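Local structure of ionotropic glutamate receptor bacterial homologue (Nostoc punctiforme, 2PYY) at residues P13-S18 / S24-D29; K113-T118 / T125-H130; K145-Q148 / A154-F157; V161-A166 / V174-S179. The protein binds L-glutamate as the ligand-binding core of a bacterial homologue of ionotropic glutamate receptors, probably to gate an ion channel as in its relatives. One frame throughout, in Å; residues are numbered along the deposited sequence.

Interaction 1 (P13-S18 / S24-D29); sequences PPFVLS and SGFSID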
loop_
_atom_site.group_PDB
_atom_site.type_symbol
_atom_site.label_atom_id
_atom_site.label_comp_id
_atom_site.label_asym_id
_atom_site.label_seq_id
_atom_site.Cartn_x
_atom_site.Cartn_y
_atom_site.Cartn_z
ATOM N N PRO B 13 -15.453 7.301 9.675
ATOM C CA PRO B 13 -15.314 8.670 10.175
ATOM C C PRO B 13 -13.881 9.041 10.515
ATOM O O PRO B 13 -13.085 8.192 10.913
ATOM C CB PRO B 13 -16.253 8.697 11.385
ATOM C CG PRO B 13 -16.264 7.280 11.855
ATOM C CD PRO B 13 -16.333 6.507 10.546
ATOM N N PRO B 14 -13.531 10.329 10.367
ATOM C CA PRO B 14 -14.402 11.421 9.916
ATOM C C PRO B 14 -14.439 11.644 8.400
ATOM O O PRO B 14 -14.869 12.707 7.942
ATOM C CB PRO B 14 -13.821 12.624 10.643
ATOM C CG PRO B 14 -12.352 12.346 10.550
ATOM C CD PRO B 14 -12.239 10.858 10.849
ATOM N N PHE B 15 -13.973 10.669 7.621
ATOM C CA PHE B 15 -14.000 10.809 6.162
ATOM C C PHE B 15 -15.408 10.568 5.613
ATOM O O PHE B 15 -15.900 11.337 4.790
ATOM C CB PHE B 15 -12.973 9.863 5.517
ATOM C CG PHE B 15 -11.563 10.148 5.952
ATOM C CD1 PHE B 15 -11.051 9.587 7.121
ATOM C CD2 PHE B 15 -10.789 11.086 5.260
ATOM C CE1 PHE B 15 -9.792 9.966 7.601
ATOM C CE2 PHE B 15 -9.536 11.469 5.731
ATOM C CZ PHE B 15 -9.036 10.913 6.903
ATOM N N VAL B 16 -16.055 9.514 6.098
ATOM C CA VAL B 16 -17.412 9.172 5.699
ATOM C C VAL B 16 -18.227 8.748 6.921
ATOM O O VAL B 16 -17.854 7.806 7.627
ATOM C CB VAL B 16 -17.445 8.004 4.688
ATOM C CG1 VAL B 16 -18.897 7.657 4.342
ATOM C CG2 VAL B 16 -16.678 8.374 3.423
ATOM N N LEU B 17 -19.334 9.444 7.165
ATOM C CA LEU B 17 -20.223 9.128 8.288
ATOM C C LEU B 17 -21.654 8.983 7.792
ATOM O O LEU B 17 -22.007 9.536 6.752
ATOM C CB LEU B 17 -20.188 10.226 9.348
ATOM C CG LEU B 17 -18.848 10.600 9.971
ATOM C CD1 LEU B 17 -18.084 11.521 9.050
ATOM C CD2 LEU B 17 -19.110 11.298 11.313
ATOM N N SER B 18 -22.476 8.258 8.544
ATOM C CA SER B 18 -23.873 8.025 8.180
ATOM C C SER B 18 -24.829 8.020 9.382
ATOM O O SER B 18 -24.573 7.357 10.382
ATOM C CB SER B 18 -23.994 6.685 7.447
ATOM O OG SER B 18 -25.351 6.346 7.229
ATOM N N SER B 24 -22.023 12.107 5.505
ATOM C CA SER B 24 -21.237 13.324 5.654
ATOM C C SER B 24 -19.770 12.972 5.901
ATOM O O SER B 24 -19.400 11.794 5.944
ATOM C CB SER B 24 -21.764 14.156 6.831
ATOM O OG SER B 24 -21.052 15.389 6.907
ATOM N N GLY B 25 -18.946 13.998 6.081
ATOM C CA GLY B 25 -17.542 13.751 6.329
ATOM C C GLY B 25 -16.668 14.455 5.322
ATOM O O GLY B 25 -17.145 15.012 4.329
ATOM N N PHE B 26 -15.367 14.417 5.571
ATOM C CA PHE B 26 -14.435 15.074 4.675
ATOM C C PHE B 26 -14.500 14.566 3.232
ATOM O O PHE B 26 -14.593 15.354 2.299
ATOM C CB PHE B 26 -13.010 14.931 5.201
ATOM C CG PHE B 26 -11.974 15.488 4.277
ATOM C CD1 PHE B 26 -11.714 16.857 4.241
ATOM C CD2 PHE B 26 -11.241 14.637 3.457
ATOM C CE1 PHE B 26 -10.723 17.365 3.395
ATOM C CE2 PHE B 26 -10.254 15.124 2.614
ATOM C CZ PHE B 26 -9.991 16.495 2.582
ATOM N N SER B 27 -14.444 13.253 3.036
ATOM C CA SER B 27 -14.492 12.744 1.670
ATOM C C SER B 27 -15.830 12.999 0.999
ATOM O O SER B 27 -15.876 13.265 -0.206
ATOM C CB SER B 27 -14.176 11.254 1.621
ATOM O OG SER B 27 -12.914 11.006 2.225
ATOM N N ILE B 28 -16.915 12.890 1.761
ATOM C CA ILE B 28 -18.238 13.170 1.214
ATOM C C ILE B 28 -18.260 14.623 0.686
ATOM O O ILE B 28 -18.709 14.882 -0.434
ATOM C CB ILE B 28 -19.359 12.970 2.305
ATOM C CG1 ILE B 28 -19.415 11.496 2.722
ATOM C CG2 ILE B 28 -20.741 13.335 1.741
ATOM C CD1 ILE B 28 -19.659 10.539 1.556
ATOM N N ASP B 29 -17.767 15.572 1.480
ATOM C CA ASP B 29 -17.745 16.981 1.040
ATOM C C ASP B 29 -16.791 17.225 -0.125
ATOM O O ASP B 29 -17.090 17.985 -1.050
ATOM C CB ASP B 29 -17.349 17.923 2.187
ATOM C CG ASP B 29 -18.391 17.966 3.289
ATOM O OD1 ASP B 29 -19.544 17.563 3.030
ATOM O OD2 ASP B 29 -18.059 18.412 4.402
#
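Leu17 and Ser24 form a single antiparallel hydrogen-bonded pair, with Leu17 N 2.6 Å from Ser24 O and Ser24 N 2.9 Å from Leu17 O. This one bridge folds the chain back just before it enters helix 26-38, the first helix of a lobe of the periplasmic-binding-protein fold. Next to it the loop receives the helix start. Gly25 is the N-cap residue, and the two amides after it turn to carbonyls of the loop. Phe26 N reaches Pro14 O at 3.0 Å, nearly straight (163°) and in the carbonyl plane. Ser27 N meets Phe15 O at the same length but is more bent, at 131°. The peptide before Pro14 is cis, and Phe15 and Val16 form a classic beta bulge opposite Ile12. Gly25 CA comes within 3.3 Å of Phe15 O in a CA-H...O contact, which shows how closely the two backbones pack.

Phe15 and Phe26 run obliquely past each other and touch through their CD2 atoms, 4.0 Å apart; both rings also pack edge-to-face on Phe86. Val16 lies at about a right angle to Ile28, and both of its methyls reach Ile28 CD1. Leu17 CD1 covers the bridge beside it, 3.6 Å from Gly25 CA. Ser27 OG hydrogen-bonds to Ala67 O and is thus satisfied. With its oxygen beside the backbone N (chi1 -56°), the same hydroxyl sits at the edge of the Phe15 ring, near its plane, with OG 3.7 Å from Phe15 CD2.

Interaction 2 (K113-T118 / T125-H130); sequences KVVATT and TYLREH. With GLU (glutamic acid), chain E.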
loop_
_atom_site.group_PDB
_atom_site.type_symbol
_atom_site.label_atom_id
_atom_site.label_comp_id
_atom_site.label_asym_id
_atom_site.label_seq_id
_atom_site.Cartn_x
_atom_site.Cartn_y
_atom_site.Cartn_z
ATOM N N LYS B 113 2.827 -10.204 19.783
ATOM C CA LYS B 113 1.567 -9.669 20.302
ATOM C C LYS B 113 0.455 -9.885 19.270
ATOM O O LYS B 113 0.713 -10.337 18.156
ATOM C CB LYS B 113 1.705 -8.166 20.570
ATOM C CG LYS B 113 2.781 -7.791 21.568
ATOM C CD LYS B 113 2.430 -8.261 22.971
ATOM C CE LYS B 113 3.505 -7.857 23.962
ATOM N NZ LYS B 113 3.191 -8.348 25.336
ATOM N N VAL B 114 -0.772 -9.544 19.654
ATOM C CA VAL B 114 -1.948 -9.665 18.790
ATOM C C VAL B 114 -2.525 -8.273 18.531
ATOM O O VAL B 114 -2.963 -7.592 19.460
ATOM C CB VAL B 114 -3.053 -10.520 19.444
ATOM C CG1 VAL B 114 -4.307 -10.488 18.582
ATOM C CG2 VAL B 114 -2.567 -11.961 19.618
ATOM N N VAL B 115 -2.529 -7.862 17.267
ATOM C CA VAL B 115 -3.035 -6.547 16.882
ATOM C C VAL B 115 -4.317 -6.626 16.052
ATOM O O VAL B 115 -4.357 -7.313 15.040
ATOM C CB VAL B 115 -1.973 -5.787 16.079
ATOM C CG1 VAL B 115 -2.507 -4.426 15.670
ATOM C CG2 VAL B 115 -0.709 -5.650 16.913
ATOM N N ALA B 116 -5.356 -5.918 16.485
ATOM C CA ALA B 116 -6.632 -5.911 15.779
ATOM C C ALA B 116 -6.722 -4.784 14.760
ATOM O O ALA B 116 -6.172 -3.699 14.957
ATOM C CB ALA B 116 -7.769 -5.792 16.769
ATOM N N THR B 117 -7.414 -5.060 13.660
ATOM C CA THR B 117 -7.618 -4.083 12.603
ATOM C C THR B 117 -8.701 -4.632 11.674
ATOM O O THR B 117 -9.188 -5.753 11.866
ATOM C CB THR B 117 -6.301 -3.813 11.816
ATOM O OG1 THR B 117 -6.457 -2.633 11.017
ATOM C CG2 THR B 117 -5.953 -4.988 10.913
ATOM N N THR B 118 -9.085 -3.847 10.675
ATOM C CA THR B 118 -10.119 -4.289 9.745
ATOM C C THR B 118 -9.582 -5.279 8.717
ATOM O O THR B 118 -8.438 -5.184 8.280
ATOM C CB THR B 118 -10.775 -3.097 8.994
ATOM O OG1 THR B 118 -9.783 -2.383 8.257
ATOM C CG2 THR B 118 -11.446 -2.148 9.976
ATOM N N THR B 125 -2.399 -5.962 6.076
ATOM C CA THR B 125 -1.320 -6.343 5.169
ATOM C C THR B 125 0.034 -6.057 5.833
ATOM O O THR B 125 0.902 -6.931 5.919
ATOM C CB THR B 125 -1.418 -5.566 3.826
ATOM O OG1 THR B 125 -2.597 -5.979 3.134
ATOM C CG2 THR B 125 -0.210 -5.844 2.928
ATOM N N TYR B 126 0.199 -4.831 6.311
ATOM C CA TYR B 126 1.425 -4.441 6.983
ATOM C C TYR B 126 1.748 -5.397 8.144
ATOM O O TYR B 126 2.870 -5.908 8.257
ATOM C CB TYR B 126 1.301 -3.001 7.486
ATOM C CG TYR B 126 2.460 -2.530 8.335
ATOM C CD1 TYR B 126 2.366 -2.507 9.729
ATOM C CD2 TYR B 126 3.635 -2.070 7.745
ATOM C CE1 TYR B 126 3.414 -2.027 10.513
ATOM C CE2 TYR B 126 4.684 -1.591 8.518
ATOM C CZ TYR B 126 4.568 -1.570 9.894
ATOM O OH TYR B 126 5.597 -1.075 10.654
ATOM N N LEU B 127 0.762 -5.655 8.995
ATOM C CA LEU B 127 0.974 -6.551 10.120
ATOM C C LEU B 127 1.401 -7.951 9.683
ATOM O O LEU B 127 2.404 -8.473 10.170
ATOM C CB LEU B 127 -0.289 -6.638 10.975
ATOM C CG LEU B 127 -0.701 -5.330 11.647
ATOM C CD1 LEU B 127 -2.117 -5.463 12.174
ATOM C CD2 LEU B 127 0.265 -4.973 12.775
ATOM N N ARG B 128 0.645 -8.556 8.768
ATOM C CA ARG B 128 0.959 -9.903 8.287
ATOM C C ARG B 128 2.372 -9.982 7.718
ATOM O O ARG B 128 3.151 -10.869 8.071
ATOM C CB ARG B 128 -0.040 -10.353 7.211
ATOM C CG ARG B 128 -1.480 -10.419 7.685
ATOM C CD ARG B 128 -2.336 -11.274 6.766
ATOM N NE ARG B 128 -2.345 -10.792 5.391
ATOM C CZ ARG B 128 -3.056 -9.758 4.954
ATOM N NH1 ARG B 128 -3.835 -9.085 5.786
ATOM N NH2 ARG B 128 -2.971 -9.386 3.684
ATOM N N GLU B 129 2.694 -9.050 6.829
ATOM C CA GLU B 129 4.007 -9.011 6.208
ATOM C C GLU B 129 5.140 -8.843 7.218
ATOM O O GLU B 129 6.262 -9.283 6.971
ATOM C CB GLU B 129 4.052 -7.900 5.161
ATOM C CG GLU B 129 3.221 -8.208 3.922
ATOM C CD GLU B 129 3.153 -7.034 2.959
ATOM O OE1 GLU B 129 2.684 -7.225 1.815
ATOM O OE2 GLU B 129 3.568 -5.919 3.363
ATOM N N HIS B 130 4.847 -8.221 8.355
ATOM C CA HIS B 130 5.849 -8.042 9.397
ATOM C C HIS B 130 5.715 -9.148 10.434
ATOM O O HIS B 130 6.129 -9.000 11.581
ATOM C CB HIS B 130 5.698 -6.679 10.065
ATOM C CG HIS B 130 6.093 -5.540 9.182
ATOM N ND1 HIS B 130 6.992 -4.571 9.572
ATOM C CD2 HIS B 130 5.743 -5.239 7.909
ATOM C CE1 HIS B 130 7.183 -3.725 8.575
ATOM N NE2 HIS B 130 6.437 -4.108 7.555
HETATM N N GLU E . -6.892 3.256 4.401
HETATM C CA GLU E . -7.281 1.830 4.605
HETATM C C GLU E . -7.146 1.064 3.293
HETATM O O GLU E . -7.241 1.711 2.229
HETATM C CB GLU E . -8.728 1.742 5.093
HETATM C CG GLU E . -9.180 0.329 5.448
HETATM C CD GLU E . -10.665 0.248 5.782
HETATM O OE1 GLU E . -11.103 -0.804 6.291
HETATM O OE2 GLU E . -11.389 1.234 5.528
HETATM O OXT GLU E . -6.952 -0.169 3.338
#
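Val115 holds CG1 anti to its backbone N (chi1 180°), and Leu127 swings CG to the side of its own N (chi1 -64°); these two rotations bring an isopropyl fork on the helix against a branched side chain on the strand. Both CA-CB bonds aim at the opposing segment. Leu127 CD1 meets Val115 CG1 at 3.7 Å, and CD2 of the same leucine lies 4.0 Å from that methyl, so both tines of the fork rest on one group and the side chains lie at about a right angle. Two residues along the strand, Thr117 points CG2 tip to tip at Leu127 CD1, 4.1 Å away. Its hydroxyl takes the other branch and hydrogen-bonds to Val156 O on the adjoining strand, which leaves a methyl for the helix. The contact is apolar and buried, with no hydrogen bond between the segments; Val134 and Val156 also pack on Leu127.

At the end of the strand Thr118 turns OG1 into the crowded position between N and carbonyl carbon (chi1 60°), and from there OG1 donates to OE1 of the bound glutamate at 2.8 Å. Thr122 N, in helix 122-129, binds the same ligand. Strand 114-118, helix 122-129 and parallel strand 133-137 make a beta-alpha-beta crossover, whose strand-to-helix turn brings its residues to the glutamate pocket.

Interaction 3 (K145-Q148 / A154-F157); sequences KALQ and AVVF. With GLU (glutamic acid), chain E.
Leu147 lays its forked end over the start of the strand: CD1 settles 3.7 Å from Ala154 CA and 3.8 Å from Ala154 N, touching main chain because the CB of that alanine points away from the helix. CB of the leucine takes a different partner, Val155 CG2, also at 3.8 Å. CD2 adds a second touch on that methyl at 4.0 Å, and the two side chains meet at a slant. What spreads the leucine this way is its first torsion, with CG opposite the backbone N (chi1 -179°), which carries both methyls over toward the strand. Val155 brings CG2 to meet them with its CB directed at the helix. No hydrogen bond joins the two segments, although Leu147 O is held by Arg95 NE.

Helix 140-148 belongs to the crossover from strand 133-137 to the parallel strand 154-158, in which strand 114-118 lies between the two. The helix packs on the face of the sheet bearing Val155 and Ala116, whereas Val156 points to the other face, where it touches Val115 and Leu127. Backbone bonds from Val155 to Met93 and from Phe157 to Gln91 fix strand 154-158 against strand 86-94 on its other edge.

Farther along, the strand reaches the glutamate pocket. The Phe157 ring presents its edge, not a face, to the ligand carboxylate: OE1 lies in the ring plane, and CZ is 3.9 Å from CD of the glutamate. CE1 of the ring approaches the ligand chain at CG, also at 3.9 Å.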
loop_
_atom_site.group_PDB
_atom_site.type_symbol
_atom_site.label_atom_id
_atom_site.label_comp_id
_atom_site.label_asym_id
_atom_site.label_seq_id
_atom_site.Cartn_x
_atom_site.Cartn_y
_atom_site.Cartn_z
ATOM N N LYS B 145 -13.422 -2.831 20.071
ATOM C CA LYS B 145 -13.948 -3.710 21.114
ATOM C C LYS B 145 -12.888 -4.725 21.522
ATOM O O LYS B 145 -12.602 -4.899 22.701
ATOM C CB LYS B 145 -15.181 -4.466 20.616
ATOM C CG LYS B 145 -16.509 -3.893 21.065
ATOM C CD LYS B 145 -17.073 -2.904 20.059
ATOM C CE LYS B 145 -18.536 -2.620 20.361
ATOM N NZ LYS B 145 -19.186 -1.795 19.312
ATOM N N ALA B 146 -12.322 -5.398 20.528
ATOM C CA ALA B 146 -11.298 -6.404 20.762
ATOM C C ALA B 146 -10.200 -5.859 21.665
ATOM O O ALA B 146 -9.611 -6.600 22.451
ATOM C CB ALA B 146 -10.708 -6.866 19.436
ATOM N N LEU B 147 -9.921 -4.563 21.547
ATOM C CA LEU B 147 -8.892 -3.934 22.369
ATOM C C LEU B 147 -9.388 -3.824 23.807
ATOM O O LEU B 147 -8.677 -4.169 24.747
ATOM C CB LEU B 147 -8.540 -2.538 21.838
ATOM C CG LEU B 147 -7.456 -1.762 22.603
ATOM C CD1 LEU B 147 -6.129 -2.509 22.533
ATOM C CD2 LEU B 147 -7.306 -0.368 22.004
ATOM N N GLN B 148 -10.616 -3.351 23.972
ATOM C CA GLN B 148 -11.191 -3.219 25.298
ATOM C C GLN B 148 -11.339 -4.593 25.955
ATOM O O GLN B 148 -10.864 -4.807 27.071
ATOM C CB GLN B 148 -12.549 -2.521 25.221
ATOM C CG GLN B 148 -12.469 -1.120 24.651
ATOM C CD GLN B 148 -11.479 -0.250 25.403
ATOM O OE1 GLN B 148 -11.601 -0.059 26.617
ATOM N NE2 GLN B 148 -10.491 0.280 24.688
ATOM N N ALA B 154 -3.252 -4.517 21.082
ATOM C CA ALA B 154 -3.207 -3.207 20.460
ATOM C C ALA B 154 -4.012 -3.188 19.167
ATOM O O ALA B 154 -4.514 -4.216 18.712
ATOM C CB ALA B 154 -1.765 -2.826 20.160
ATOM N N VAL B 155 -4.123 -2.000 18.586
ATOM C CA VAL B 155 -4.821 -1.801 17.325
ATOM C C VAL B 155 -3.931 -0.951 16.418
ATOM O O VAL B 155 -3.319 0.016 16.866
ATOM C CB VAL B 155 -6.155 -1.048 17.526
ATOM C CG1 VAL B 155 -6.763 -0.697 16.180
ATOM C CG2 VAL B 155 -7.116 -1.875 18.340
ATOM N N VAL B 156 -3.844 -1.327 15.150
ATOM C CA VAL B 156 -3.068 -0.572 14.175
ATOM C C VAL B 156 -4.039 -0.217 13.053
ATOM O O VAL B 156 -4.638 -1.093 12.436
ATOM C CB VAL B 156 -1.904 -1.395 13.587
ATOM C CG1 VAL B 156 -1.270 -0.639 12.431
ATOM C CG2 VAL B 156 -0.859 -1.660 14.666
ATOM N N PHE B 157 -4.189 1.075 12.794
ATOM C CA PHE B 157 -5.109 1.523 11.773
ATOM C C PHE B 157 -4.725 2.926 11.315
ATOM O O PHE B 157 -3.724 3.493 11.769
ATOM C CB PHE B 157 -6.524 1.478 12.359
ATOM C CG PHE B 157 -7.610 1.364 11.337
ATOM C CD1 PHE B 157 -7.497 0.485 10.276
ATOM C CD2 PHE B 157 -8.771 2.126 11.458
ATOM C CE1 PHE B 157 -8.538 0.360 9.333
ATOM C CE2 PHE B 157 -9.815 2.012 10.528
ATOM C CZ PHE B 157 -9.699 1.129 9.465
HETATM N N GLU E . -6.892 3.256 4.401
HETATM C CA GLU E . -7.281 1.830 4.605
HETATM C C GLU E . -7.146 1.064 3.293
HETATM O O GLU E . -7.241 1.711 2.229
HETATM C CB GLU E . -8.728 1.742 5.093
HETATM C CG GLU E . -9.180 0.329 5.448
HETATM C CD GLU E . -10.665 0.248 5.782
HETATM O OE1 GLU E . -11.103 -0.804 6.291
HETATM O OE2 GLU E . -11.389 1.234 5.528
HETATM O OXT GLU E . -6.952 -0.169 3.338
#

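Interaction 4 (V161-A166 / V174-S179); sequences VLLFYA and VEIVGS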
loop_
_atom_site.group_PDB
_atom_site.type_symbol
_atom_site.label_atom_id
_atom_site.label_comp_id
_atom_site.label_asym_id
_atom_site.label_seq_id
_atom_site.Cartn_x
_atom_site.Cartn_y
_atom_site.Cartn_z
ATOM N N VAL B 161 -8.276 8.231 11.503
ATOM C CA VAL B 161 -9.448 7.555 12.019
ATOM C C VAL B 161 -9.317 7.260 13.508
ATOM O O VAL B 161 -10.278 7.426 14.258
ATOM C CB VAL B 161 -9.701 6.266 11.233
ATOM C CG1 VAL B 161 -10.908 5.537 11.798
ATOM C CG2 VAL B 161 -9.924 6.615 9.760
ATOM N N LEU B 162 -8.130 6.827 13.938
ATOM C CA LEU B 162 -7.904 6.537 15.355
ATOM C C LEU B 162 -8.049 7.824 16.184
ATOM O O LEU B 162 -8.713 7.830 17.225
ATOM C CB LEU B 162 -6.515 5.909 15.565
ATOM C CG LEU B 162 -6.290 4.508 14.954
ATOM C CD1 LEU B 162 -4.833 4.108 15.071
ATOM C CD2 LEU B 162 -7.183 3.500 15.668
ATOM N N LEU B 163 -7.448 8.919 15.724
ATOM C CA LEU B 163 -7.554 10.181 16.463
ATOM C C LEU B 163 -9.002 10.553 16.728
ATOM O O LEU B 163 -9.367 10.876 17.852
ATOM C CB LEU B 163 -6.876 11.318 15.700
ATOM C CG LEU B 163 -5.355 11.344 15.823
ATOM C CD1 LEU B 163 -4.797 12.419 14.909
ATOM C CD2 LEU B 163 -4.947 11.616 17.275
ATOM N N PHE B 164 -9.821 10.511 15.683
ATOM C CA PHE B 164 -11.234 10.849 15.803
ATOM C C PHE B 164 -11.946 9.967 16.825
ATOM O O PHE B 164 -12.748 10.449 17.629
ATOM C CB PHE B 164 -11.926 10.691 14.456
ATOM C CG PHE B 164 -13.302 11.282 14.414
ATOM C CD1 PHE B 164 -13.477 12.655 14.353
ATOM C CD2 PHE B 164 -14.425 10.468 14.440
ATOM C CE1 PHE B 164 -14.753 13.212 14.316
ATOM C CE2 PHE B 164 -15.708 11.016 14.402
ATOM C CZ PHE B 164 -15.869 12.387 14.342
ATOM N N TYR B 165 -11.674 8.668 16.762
ATOM C CA TYR B 165 -12.264 7.707 17.687
ATOM C C TYR B 165 -11.785 8.012 19.104
ATOM O O TYR B 165 -12.559 7.959 20.058
ATOM C CB TYR B 165 -11.844 6.277 17.316
ATOM C CG TYR B 165 -12.071 5.271 18.429
ATOM C CD1 TYR B 165 -13.365 4.878 18.787
ATOM C CD2 TYR B 165 -10.995 4.761 19.171
ATOM C CE1 TYR B 165 -13.586 4.012 19.852
ATOM C CE2 TYR B 165 -11.206 3.889 20.242
ATOM C CZ TYR B 165 -12.510 3.525 20.574
ATOM O OH TYR B 165 -12.755 2.694 21.638
ATOM N N ALA B 166 -10.501 8.324 19.222
ATOM C CA ALA B 166 -9.887 8.629 20.504
ATOM C C ALA B 166 -10.446 9.917 21.101
ATOM O O ALA B 166 -10.820 9.959 22.271
ATOM C CB ALA B 166 -8.377 8.736 20.344
ATOM N N VAL B 174 -8.553 4.919 25.817
ATOM C CA VAL B 174 -7.527 4.417 24.926
ATOM C C VAL B 174 -6.413 5.445 24.742
ATOM O O VAL B 174 -6.522 6.571 25.221
ATOM C CB VAL B 174 -8.150 4.070 23.553
ATOM C CG1 VAL B 174 -8.130 5.285 22.642
ATOM C CG2 VAL B 174 -7.439 2.891 22.940
ATOM N N GLU B 175 -5.342 5.061 24.054
ATOM C CA GLU B 175 -4.226 5.972 23.827
ATOM C C GLU B 175 -3.461 5.629 22.548
ATOM O O GLU B 175 -3.279 4.457 22.217
ATOM C CB GLU B 175 -3.269 5.940 25.033
ATOM C CG GLU B 175 -1.984 6.756 24.849
ATOM C CD GLU B 175 -1.046 6.707 26.058
ATOM O OE1 GLU B 175 0.017 7.358 26.005
ATOM O OE2 GLU B 175 -1.364 6.025 27.056
ATOM N N ILE B 176 -3.026 6.662 21.828
ATOM C CA ILE B 176 -2.267 6.492 20.591
ATOM C C ILE B 176 -0.789 6.628 20.926
ATOM O O ILE B 176 -0.391 7.562 21.622
ATOM C CB ILE B 176 -2.647 7.566 19.546
ATOM C CG1 ILE B 176 -4.104 7.378 19.126
ATOM C CG2 ILE B 176 -1.714 7.481 18.336
ATOM C CD1 ILE B 176 -4.600 8.399 18.131
ATOM N N VAL B 177 0.026 5.704 20.422
ATOM C CA VAL B 177 1.451 5.720 20.716
ATOM C C VAL B 177 2.360 5.609 19.497
ATOM O O VAL B 177 1.970 5.088 18.449
ATOM C CB VAL B 177 1.822 4.576 21.691
ATOM C CG1 VAL B 177 3.250 4.759 22.194
ATOM C CG2 VAL B 177 0.845 4.552 22.863
ATOM N N GLY B 178 3.582 6.109 19.659
ATOM C CA GLY B 178 4.566 6.063 18.595
ATOM C C GLY B 178 4.244 6.955 17.417
ATOM O O GLY B 178 3.206 7.615 17.380
ATOM N N SER B 179 5.152 6.978 16.452
ATOM C CA SER B 179 4.976 7.780 15.248
ATOM C C SER B 179 4.282 6.943 14.183
ATOM O O SER B 179 3.918 5.790 14.423
ATOM C CB SER B 179 6.338 8.253 14.742
ATOM O OG SER B 179 7.292 7.200 14.751
#
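Ile176 aims its CB at helix 161-166 and carries the contact through one arm. From CB, CG1 leaves beside the backbone N (chi1 -65°), while CG2 takes the position opposite that N and diverges from the helix. The arm is fully extended (chi2 178°), which drives CD1 in among three helix residues. There CD1 stands 3.3 Å from Leu163 CD2, tighter than ordinary van der Waals contact, with the two side chains at about a right angle. It also comes within 3.8 Å of Leu163 N and 4.1 Å of Leu162 CB, so the methyl tip rests against helix backbone as well as side chains. Ala166 CB, one turn on from Leu162, bounds it more loosely at 4.4 Å.

Val174 fills the next place toward the end of the helix. Its CG1 touches Ala166 CB at 4.2 Å and, from an oblique direction, Tyr165 CE2 at 4.1 Å. No hydrogen bond crosses between the segments, and the burial is partial. The axes of the short segments 161-166 (helix) and 175-177 (strand) approach to 9.1 Å, at 151° between their N-to-C directions, so the strand runs back roughly antiparallel to the helix.

Around this pair, the Tyr165 ring stacks on Tyr144 of helix 140-148. Backbone hydrogen bonds tie Glu175 to Val94 and Val177 to Ile92. Met93 of that same strand, 86-94, touches Leu162, Tyr165 and Val174, so helix 159-166 packs over strands 86-94 and 175-190, with Leu162 reaching on to Val155 of strand 154-158, and alongside helix 140-148.

In the fold
The four contacts follow one another along the chain, without nesting or crossing. Interaction 1 closes the loop between strand 5-10 and helix 26-38, in the lobe with the three-stranded parallel sheet. The other three serve the mixed sheet. Interaction 2 closes the turn from strand 114-118 to helix 122-129, interaction 3 the link from helix 140-148 to strand 154-158, and interaction 4 the loop between helix 159-166 and strand 175-190. Interactions 2 and 3 share neighbouring strands and both reach the glutamate; Leu147 joins interactions 3 and 4 by packing on Val174. Interactions 1 and 4 meet where Pro13, Pro14 and Phe15 touch Val161 and Phe164.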